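Side-chain contacts in isomerase/lactonizing enzyme (Agrobacterium tumefaciens, PDB 1RVK), which is of unknown function but, as a magnesium-binding member of the enolase superfamily, probably acts on a carboxylate substrate as an isomerase or lactonizing enzyme: residues 279-284 / 290-295; 54-59 / 101-106; 238-243 / 273-278. All coordinates share one frame; numbering follows the deposited sequence.

Contact 1 is fully buried between the barrel's strands and helices, its centre about 10 Å from the centre of the chain, and ties a barrel strand to helix 289-301 through a hydroxyl pair with modest apolar flanks. Contact 2 is a buried contact of the N-terminal domain, purely apolar, with no hydrogen bond between its segments. Contact 3 is partly buried, its centre about 20 Å from the centre of the chain, and sets a helix start against a helix exit. Contacts 1 and 2 meet at the domain boundary, where Thr290 probably hydrogen-bonds Asp105 and Val283 packs on Ala102 and Cys106; contacts 1 and 3 adjoin in sequence, Ile278 leading directly into Leu279, without touching otherwise.

Contact 1 of 3, residues 279-284 / 290-295; sequences LRTGVN and TPALKT
Thr295 OG1 is gripped from two directions. It accepts a hydrogen bond from Thr281 OG1 across the contact, 2.9 Å away, and gives its own proton to Ala292 O one turn back, a short link of 2.5 Å from Thr295 OG1. That second bond bends, with a C=O...donor angle of 125°. The chain of donors satisfies both buried hydroxyls and fixes the rotation of Thr295. On the strand, Thr281 sets OG1 opposite the backbone N (chi1 -170°), which brings the hydroxyl across to the helix; its CG2 also lies against the gripped oxygen, 3.3 Å from Thr295 OG1. Apolar contacts flank the pair: Val283 CG2 meets Ala292 CB at 4.3 Å, and Leu279 CD2 lies 4.0 Å from Thr295 O. Between Leu279 and Thr281, which face the helix, Arg280 points the other way, into the barrel, where it hydrogen-bonds Glu258, a ligand of the magnesium ion. Strand 279-281 and helix 290-295 run nearly antiparallel, at 172°, with axes 9.0 Å apart. Such a strand with its returning helix packed outside it is a beta-alpha unit of the modified TIM barrel of the enolase superfamily.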
loop_
_atom_site.group_PDB
_atom_site.type_symbol
_atom_site.label_atom_id
_atom_site.label_comp_id
_atom_site.label_asym_id
_atom_site.label_seq_id
_atom_site.Cartn_x
_atom_site.Cartn_y
_atom_site.Cartn_z
ATOM N N LEU A 279 12.403 -2.270 -7.685
ATOM C CA LEU A 279 12.122 -1.097 -6.867
ATOM C C LEU A 279 10.743 -1.221 -6.226
ATOM O O LEU A 279 9.922 -2.043 -6.640
ATOM C CB LEU A 279 12.175 0.167 -7.730
ATOM C CG LEU A 279 12.319 1.512 -7.009
ATOM C CD1 LEU A 279 13.662 1.556 -6.280
ATOM C CD2 LEU A 279 12.217 2.658 -8.023
ATOM N N ARG A 280 10.493 -0.416 -5.201
ATOM C CA ARG A 280 9.191 -0.437 -4.549
ATOM C C ARG A 280 8.769 0.993 -4.258
ATOM O O ARG A 280 9.603 1.865 -4.008
ATOM C CB ARG A 280 9.234 -1.244 -3.248
ATOM C CG ARG A 280 7.852 -1.526 -2.631
ATOM C CD ARG A 280 7.918 -2.815 -1.814
ATOM N NE ARG A 280 6.681 -3.220 -1.144
ATOM C CZ ARG A 280 5.567 -3.628 -1.752
ATOM N NH1 ARG A 280 4.517 -3.994 -1.026
ATOM N NH2 ARG A 280 5.485 -3.653 -3.076
ATOM N N THR A 281 7.468 1.234 -4.331
ATOM C CA THR A 281 6.916 2.546 -4.053
ATOM C C THR A 281 5.525 2.292 -3.505
ATOM O O THR A 281 5.114 1.143 -3.345
ATOM C CB THR A 281 6.813 3.413 -5.330
ATOM O OG1 THR A 281 6.487 4.761 -4.967
ATOM C CG2 THR A 281 5.732 2.873 -6.269
ATOM N N GLY A 282 4.808 3.367 -3.211
ATOM C CA GLY A 282 3.462 3.240 -2.692
ATOM C C GLY A 282 2.947 4.644 -2.489
ATOM O O GLY A 282 3.709 5.521 -2.085
ATOM N N VAL A 283 1.671 4.870 -2.773
ATOM C CA VAL A 283 1.109 6.207 -2.613
ATOM C C VAL A 283 1.333 6.755 -1.207
ATOM O O VAL A 283 1.745 7.907 -1.043
ATOM C CB VAL A 283 -0.394 6.216 -2.947
ATOM C CG1 VAL A 283 -0.999 7.567 -2.606
ATOM C CG2 VAL A 283 -0.583 5.918 -4.429
ATOM N N ASN A 284 1.077 5.939 -0.190
ATOM C CA ASN A 284 1.274 6.400 1.181
ATOM C C ASN A 284 2.742 6.528 1.557
ATOM O O ASN A 284 3.101 7.317 2.433
ATOM C CB ASN A 284 0.590 5.459 2.179
ATOM C CG ASN A 284 -0.889 5.726 2.300
ATOM O OD1 ASN A 284 -1.387 6.729 1.796
ATOM N ND2 ASN A 284 -1.601 4.835 2.983
ATOM N N THR A 290 1.083 11.551 -7.395
ATOM C CA THR A 290 2.053 12.299 -8.190
ATOM C C THR A 290 3.479 11.753 -8.018
ATOM O O THR A 290 4.119 11.377 -8.998
ATOM C CB THR A 290 1.989 13.798 -7.849
ATOM O OG1 THR A 290 0.648 14.266 -8.063
ATOM C CG2 THR A 290 2.939 14.595 -8.739
ATOM N N PRO A 291 3.993 11.689 -6.777
ATOM C CA PRO A 291 5.354 11.157 -6.624
ATOM C C PRO A 291 5.448 9.656 -6.914
ATOM O O PRO A 291 6.508 9.158 -7.292
ATOM C CB PRO A 291 5.707 11.511 -5.175
ATOM C CG PRO A 291 4.367 11.558 -4.493
ATOM C CD PRO A 291 3.512 12.269 -5.511
ATOM N N ALA A 292 4.345 8.930 -6.747
ATOM C CA ALA A 292 4.361 7.495 -7.029
ATOM C C ALA A 292 4.604 7.308 -8.524
ATOM O O ALA A 292 5.380 6.445 -8.937
ATOM C CB ALA A 292 3.034 6.853 -6.621
ATOM N N LEU A 293 3.939 8.120 -9.338
ATOM C CA LEU A 293 4.120 8.033 -10.781
ATOM C C LEU A 293 5.567 8.352 -11.135
ATOM O O LEU A 293 6.143 7.724 -12.021
ATOM C CB LEU A 293 3.169 8.996 -11.505
ATOM C CG LEU A 293 1.732 8.504 -11.732
ATOM C CD1 LEU A 293 1.730 7.380 -12.753
ATOM C CD2 LEU A 293 1.133 8.014 -10.438
ATOM N N LYS A 294 6.160 9.321 -10.441
ATOM C CA LYS A 294 7.552 9.667 -10.708
ATOM C C LYS A 294 8.462 8.476 -10.426
ATOM O O LYS A 294 9.402 8.219 -11.178
ATOM C CB LYS A 294 7.988 10.866 -9.859
ATOM C CG LYS A 294 7.294 12.160 -10.247
ATOM C CD LYS A 294 7.766 13.313 -9.395
ATOM C CE LYS A 294 7.075 14.607 -9.817
ATOM N NZ LYS A 294 7.457 15.727 -8.928
ATOM N N THR A 295 8.187 7.745 -9.348
ATOM C CA THR A 295 9.002 6.581 -9.015
ATOM C C THR A 295 8.823 5.471 -10.057
ATOM O O THR A 295 9.761 4.729 -10.343
ATOM C CB THR A 295 8.654 6.016 -7.612
ATOM O OG1 THR A 295 7.318 5.498 -7.613
ATOM C CG2 THR A 295 8.764 7.105 -6.557
#

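Contact 2 of 3, residues 54-59 / 101-106; sequences PEIVRP and LAVVDC
Val103, on helix 98-116, receives the loop on both of its methyl groups. CG2 of Val103 meets CG2 of Ile56 at 4.2 Å, while the other branch, Val103 CG1, faces Val57 CG1 at 4.5 Å. Two neighbouring loop residues thus share one helical side chain, one branch apiece, and no hydrogen bond crosses between the segments. What presents this pair is the fold of the loop itself. Residues 54-56 form a 3-10 turn, closed by the bond from Val57 N to Pro54 O at 3.1 Å, and from it the CB atoms of Ile56 and Val57 both point toward the helix. Farther out, Arg58 folds back over the turn: its NH1 donates to Glu55 O at 2.9 Å, the oxygen lying in the guanidinium plane and the N-H...O angle being 151°. The Glu55 carboxylate adds a long, purely electrostatic link, with OE2 4.0 Å from Arg58 NE. Thr100 OG1 is hydrogen-bonded to Ile56 O. Arg58 is also the N-cap residue of helix 59-70, whose Ile62 touches Val57. Val103 and Val57 both rest on the antiparallel sheet of this N-terminal domain, Val103 on Leu38, Ser50 and Thr52, Val57 on Ala36 and Thr52.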
loop_
_atom_site.group_PDB
_atom_site.type_symbol
_atom_site.label_atom_id
_atom_site.label_comp_id
_atom_site.label_asym_id
_atom_site.label_seq_id
_atom_site.Cartn_x
_atom_site.Cartn_y
_atom_site.Cartn_z
ATOM N N PRO A 54 -7.355 9.631 11.179
ATOM C CA PRO A 54 -7.636 10.936 11.789
ATOM C C PRO A 54 -6.428 11.817 12.117
ATOM O O PRO A 54 -6.416 13.000 11.781
ATOM C CB PRO A 54 -8.432 10.563 13.038
ATOM C CG PRO A 54 -9.191 9.350 12.587
ATOM C CD PRO A 54 -8.125 8.566 11.847
ATOM N N GLU A 55 -5.416 11.249 12.772
ATOM C CA GLU A 55 -4.233 12.018 13.162
ATOM C C GLU A 55 -3.478 12.656 11.999
ATOM O O GLU A 55 -2.836 13.693 12.158
ATOM C CB GLU A 55 -3.266 11.135 13.963
ATOM C CG GLU A 55 -3.765 10.761 15.351
ATOM C CD GLU A 55 -3.917 11.966 16.264
ATOM O OE1 GLU A 55 -4.959 12.065 16.948
ATOM O OE2 GLU A 55 -2.995 12.809 16.305
ATOM N N ILE A 56 -3.561 12.035 10.832
ATOM C CA ILE A 56 -2.866 12.525 9.648
ATOM C C ILE A 56 -3.469 13.807 9.075
ATOM O O ILE A 56 -2.773 14.597 8.434
ATOM C CB ILE A 56 -2.825 11.407 8.581
ATOM C CG1 ILE A 56 -1.966 10.256 9.111
ATOM C CG2 ILE A 56 -2.271 11.933 7.261
ATOM C CD1 ILE A 56 -2.120 8.949 8.346
ATOM N N VAL A 57 -4.758 14.020 9.321
ATOM C CA VAL A 57 -5.447 15.213 8.837
ATOM C C VAL A 57 -6.126 15.948 9.989
ATOM O O VAL A 57 -7.196 16.538 9.820
ATOM C CB VAL A 57 -6.513 14.859 7.778
ATOM C CG1 VAL A 57 -5.841 14.355 6.508
ATOM C CG2 VAL A 57 -7.463 13.807 8.330
ATOM N N ARG A 58 -5.502 15.910 11.163
ATOM C CA ARG A 58 -6.061 16.586 12.328
ATOM C C ARG A 58 -5.984 18.103 12.120
ATOM O O ARG A 58 -5.243 18.588 11.262
ATOM C CB ARG A 58 -5.319 16.158 13.606
ATOM C CG ARG A 58 -3.838 16.533 13.673
ATOM C CD ARG A 58 -3.214 15.963 14.944
ATOM N NE ARG A 58 -1.877 16.487 15.212
ATOM C CZ ARG A 58 -0.780 16.145 14.540
ATOM N NH1 ARG A 58 -0.846 15.268 13.548
ATOM N NH2 ARG A 58 0.390 16.682 14.869
ATOM N N PRO A 59 -6.763 18.870 12.893
ATOM C CA PRO A 59 -6.774 20.331 12.772
ATOM C C PRO A 59 -5.412 21.017 12.693
ATOM O O PRO A 59 -5.213 21.906 11.862
ATOM C CB PRO A 59 -7.577 20.765 13.990
ATOM C CG PRO A 59 -8.594 19.658 14.099
ATOM C CD PRO A 59 -7.729 18.425 13.916
ATOM N N LEU A 101 0.781 14.487 2.865
ATOM C CA LEU A 101 0.949 14.851 1.465
ATOM C C LEU A 101 0.164 13.894 0.567
ATOM O O LEU A 101 -0.454 14.311 -0.413
ATOM C CB LEU A 101 2.433 14.794 1.079
ATOM C CG LEU A 101 3.343 16.003 1.325
ATOM C CD1 LEU A 101 3.073 17.031 0.253
ATOM C CD2 LEU A 101 3.128 16.580 2.716
ATOM N N ALA A 102 0.190 12.609 0.907
ATOM C CA ALA A 102 -0.497 11.596 0.113
ATOM C C ALA A 102 -2.007 11.785 0.042
ATOM O O ALA A 102 -2.596 11.692 -1.037
ATOM C CB ALA A 102 -0.182 10.203 0.655
ATOM N N VAL A 103 -2.634 12.051 1.183
ATOM C CA VAL A 103 -4.084 12.219 1.207
ATOM C C VAL A 103 -4.513 13.463 0.442
ATOM O O VAL A 103 -5.508 13.442 -0.282
ATOM C CB VAL A 103 -4.619 12.305 2.650
ATOM C CG1 VAL A 103 -6.143 12.161 2.646
ATOM C CG2 VAL A 103 -3.995 11.216 3.496
ATOM N N VAL A 104 -3.760 14.547 0.598
ATOM C CA VAL A 104 -4.083 15.786 -0.096
ATOM C C VAL A 104 -3.936 15.609 -1.608
ATOM O O VAL A 104 -4.802 16.023 -2.379
ATOM C CB VAL A 104 -3.171 16.938 0.367
ATOM C CG1 VAL A 104 -3.452 18.185 -0.453
ATOM C CG2 VAL A 104 -3.401 17.220 1.843
ATOM N N ASP A 105 -2.835 14.992 -2.027
ATOM C CA ASP A 105 -2.579 14.762 -3.446
ATOM C C ASP A 105 -3.672 13.861 -4.024
ATOM O O ASP A 105 -4.155 14.090 -5.130
ATOM C CB ASP A 105 -1.204 14.101 -3.632
ATOM C CG ASP A 105 -0.824 13.926 -5.095
ATOM O OD1 ASP A 105 -0.602 14.942 -5.788
ATOM O OD2 ASP A 105 -0.746 12.768 -5.552
ATOM N N CYS A 106 -4.070 12.842 -3.270
ATOM C CA CYS A 106 -5.110 11.930 -3.743
ATOM C C CYS A 106 -6.452 12.636 -3.902
ATOM O O CYS A 106 -7.156 12.416 -4.884
ATOM C CB CYS A 106 -5.248 10.735 -2.799
ATOM S SG CYS A 106 -3.924 9.516 -3.006
#

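Contact 3 of 3, residues 238-243 / 273-278; sequences QSLSSY and AGACDI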
loop_
_atom_site.group_PDB
_atom_site.type_symbol
_atom_site.label_atom_id
_atom_site.label_comp_id
_atom_site.label_asym_id
_atom_site.label_seq_id
_atom_site.Cartn_x
_atom_site.Cartn_y
_atom_site.Cartn_z
ATOM N N GLN A 238 16.695 1.701 6.619
ATOM C CA GLN A 238 17.461 2.918 6.824
ATOM C C GLN A 238 18.925 2.633 6.485
ATOM O O GLN A 238 19.727 3.554 6.317
ATOM C CB GLN A 238 17.301 3.399 8.269
ATOM C CG GLN A 238 15.898 3.932 8.550
ATOM C CD GLN A 238 15.626 4.172 10.024
ATOM O OE1 GLN A 238 15.604 3.233 10.828
ATOM N NE2 GLN A 238 15.411 5.433 10.388
ATOM N N SER A 239 19.259 1.350 6.359
ATOM C CA SER A 239 20.622 0.942 6.020
ATOM C C SER A 239 20.741 0.521 4.561
ATOM O O SER A 239 20.641 -0.661 4.232
ATOM C CB SER A 239 21.089 -0.212 6.919
ATOM O OG SER A 239 22.412 -0.615 6.581
ATOM N N LEU A 240 20.959 1.504 3.694
ATOM C CA LEU A 240 21.116 1.272 2.267
ATOM C C LEU A 240 22.243 0.272 2.019
ATOM O O LEU A 240 22.118 -0.628 1.185
ATOM C CB LEU A 240 21.446 2.594 1.568
ATOM C CG LEU A 240 21.685 2.568 0.059
ATOM C CD1 LEU A 240 20.369 2.303 -0.651
ATOM C CD2 LEU A 240 22.268 3.901 -0.391
ATOM N N SER A 241 23.343 0.437 2.749
ATOM C CA SER A 241 24.501 -0.439 2.598
ATOM C C SER A 241 24.202 -1.903 2.875
ATOM O O SER A 241 24.776 -2.783 2.240
ATOM C CB SER A 241 25.651 0.032 3.496
ATOM O OG SER A 241 26.324 1.135 2.911
ATOM N N SER A 242 23.319 -2.168 3.833
ATOM C CA SER A 242 22.967 -3.542 4.156
ATOM C C SER A 242 22.254 -4.191 2.976
ATOM O O SER A 242 22.417 -5.385 2.725
ATOM C CB SER A 242 22.074 -3.584 5.393
ATOM O OG SER A 242 22.807 -3.228 6.553
ATOM N N TYR A 243 21.470 -3.403 2.247
ATOM C CA TYR A 243 20.752 -3.934 1.097
ATOM C C TYR A 243 21.674 -4.161 -0.094
ATOM O O TYR A 243 21.476 -5.100 -0.868
ATOM C CB TYR A 243 19.589 -3.016 0.724
ATOM C CG TYR A 243 18.374 -3.287 1.572
ATOM C CD1 TYR A 243 18.295 -2.826 2.889
ATOM C CD2 TYR A 243 17.336 -4.084 1.089
ATOM C CE1 TYR A 243 17.210 -3.161 3.704
ATOM C CE2 TYR A 243 16.253 -4.424 1.893
ATOM C CZ TYR A 243 16.198 -3.961 3.197
ATOM O OH TYR A 243 15.131 -4.313 3.992
ATOM N N ALA A 273 22.897 2.891 -6.223
ATOM C CA ALA A 273 23.787 2.076 -5.405
ATOM C C ALA A 273 23.592 0.578 -5.603
ATOM O O ALA A 273 24.335 -0.222 -5.038
ATOM C CB ALA A 273 23.603 2.429 -3.935
ATOM N N GLY A 274 22.600 0.202 -6.403
ATOM C CA GLY A 274 22.330 -1.206 -6.637
ATOM C C GLY A 274 21.890 -1.911 -5.368
ATOM O O GLY A 274 22.297 -3.045 -5.106
ATOM N N ALA A 275 21.045 -1.246 -4.583
ATOM C CA ALA A 275 20.566 -1.797 -3.319
ATOM C C ALA A 275 19.391 -2.758 -3.464
ATOM O O ALA A 275 19.010 -3.422 -2.500
ATOM C CB ALA A 275 20.189 -0.666 -2.373
ATOM N N CYS A 276 18.812 -2.823 -4.656
ATOM C CA CYS A 276 17.686 -3.718 -4.895
ATOM C C CYS A 276 17.654 -4.161 -6.353
ATOM O O CYS A 276 18.291 -3.544 -7.209
ATOM C CB CYS A 276 16.373 -3.017 -4.549
ATOM S SG CYS A 276 16.070 -1.520 -5.507
ATOM N N ASP A 277 16.910 -5.231 -6.621
ATOM C CA ASP A 277 16.767 -5.774 -7.971
ATOM C C ASP A 277 15.431 -5.333 -8.563
ATOM O O ASP A 277 15.259 -5.296 -9.782
ATOM C CB ASP A 277 16.821 -7.300 -7.924
ATOM C CG ASP A 277 18.084 -7.810 -7.258
ATOM O OD1 ASP A 277 19.176 -7.632 -7.840
ATOM O OD2 ASP A 277 17.983 -8.373 -6.147
ATOM N N ILE A 278 14.489 -5.020 -7.680
ATOM C CA ILE A 278 13.155 -4.558 -8.061
ATOM C C ILE A 278 12.879 -3.380 -7.133
ATOM O O ILE A 278 13.104 -3.478 -5.927
ATOM C CB ILE A 278 12.082 -5.642 -7.803
ATOM C CG1 ILE A 278 12.418 -6.921 -8.573
ATOM C CG2 ILE A 278 10.710 -5.123 -8.208
ATOM C CD1 ILE A 278 11.554 -8.111 -8.177
#
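Tyr243 meets Ala275 at the very root of its side chain. Its CB lies 3.3 Å from Ala275 O and, on the apolar side, 3.9 Å from Ala275 CB. With CG placed opposite its own carbonyl carbon (chi1 -83°), the ring then leads away from the loop, and Ala275 O is left near the ring plane at its edge, 4.0 Å from Tyr243 CD2. Ser239 O lies in the ring plane at the other edge, beside CD1. Beyond, the ring meets Trp270 with the two planes at about 50°, and at the tip OH is hydrogen-bonded to Met235 O, which satisfies the buried phenol. Leu240, one turn earlier, adds two methyl contacts, one to each of two alanines. CD1 presses on Ala275 CB at 3.4 Å, tighter than usual for two carbons, and CD2 rests 4.1 Å from Ala273 CB. Between these alanines Gly274 takes a positive phi in a Schellman motif that ends helix 263-272. The carbonyl oxygens Tyr243 O and Ala275 O approach to 3.4 Å as two acceptors; the hydroxyl of Ser247 is hydrogen-bonded to the first and weakly to the second. At the helix start, the N-cap residue Ser239 and Ser242 are hydrogen-bonded OG to OG at 2.6 Å, and Ser242 OG is also bonded to Arg213 NE. The contact thus sets the first turn of helix 240-249 beside the exit of helix 263-272, just before strand 278-281 enters the barrel next to strand 254-256, whose Val254 also touches Tyr243.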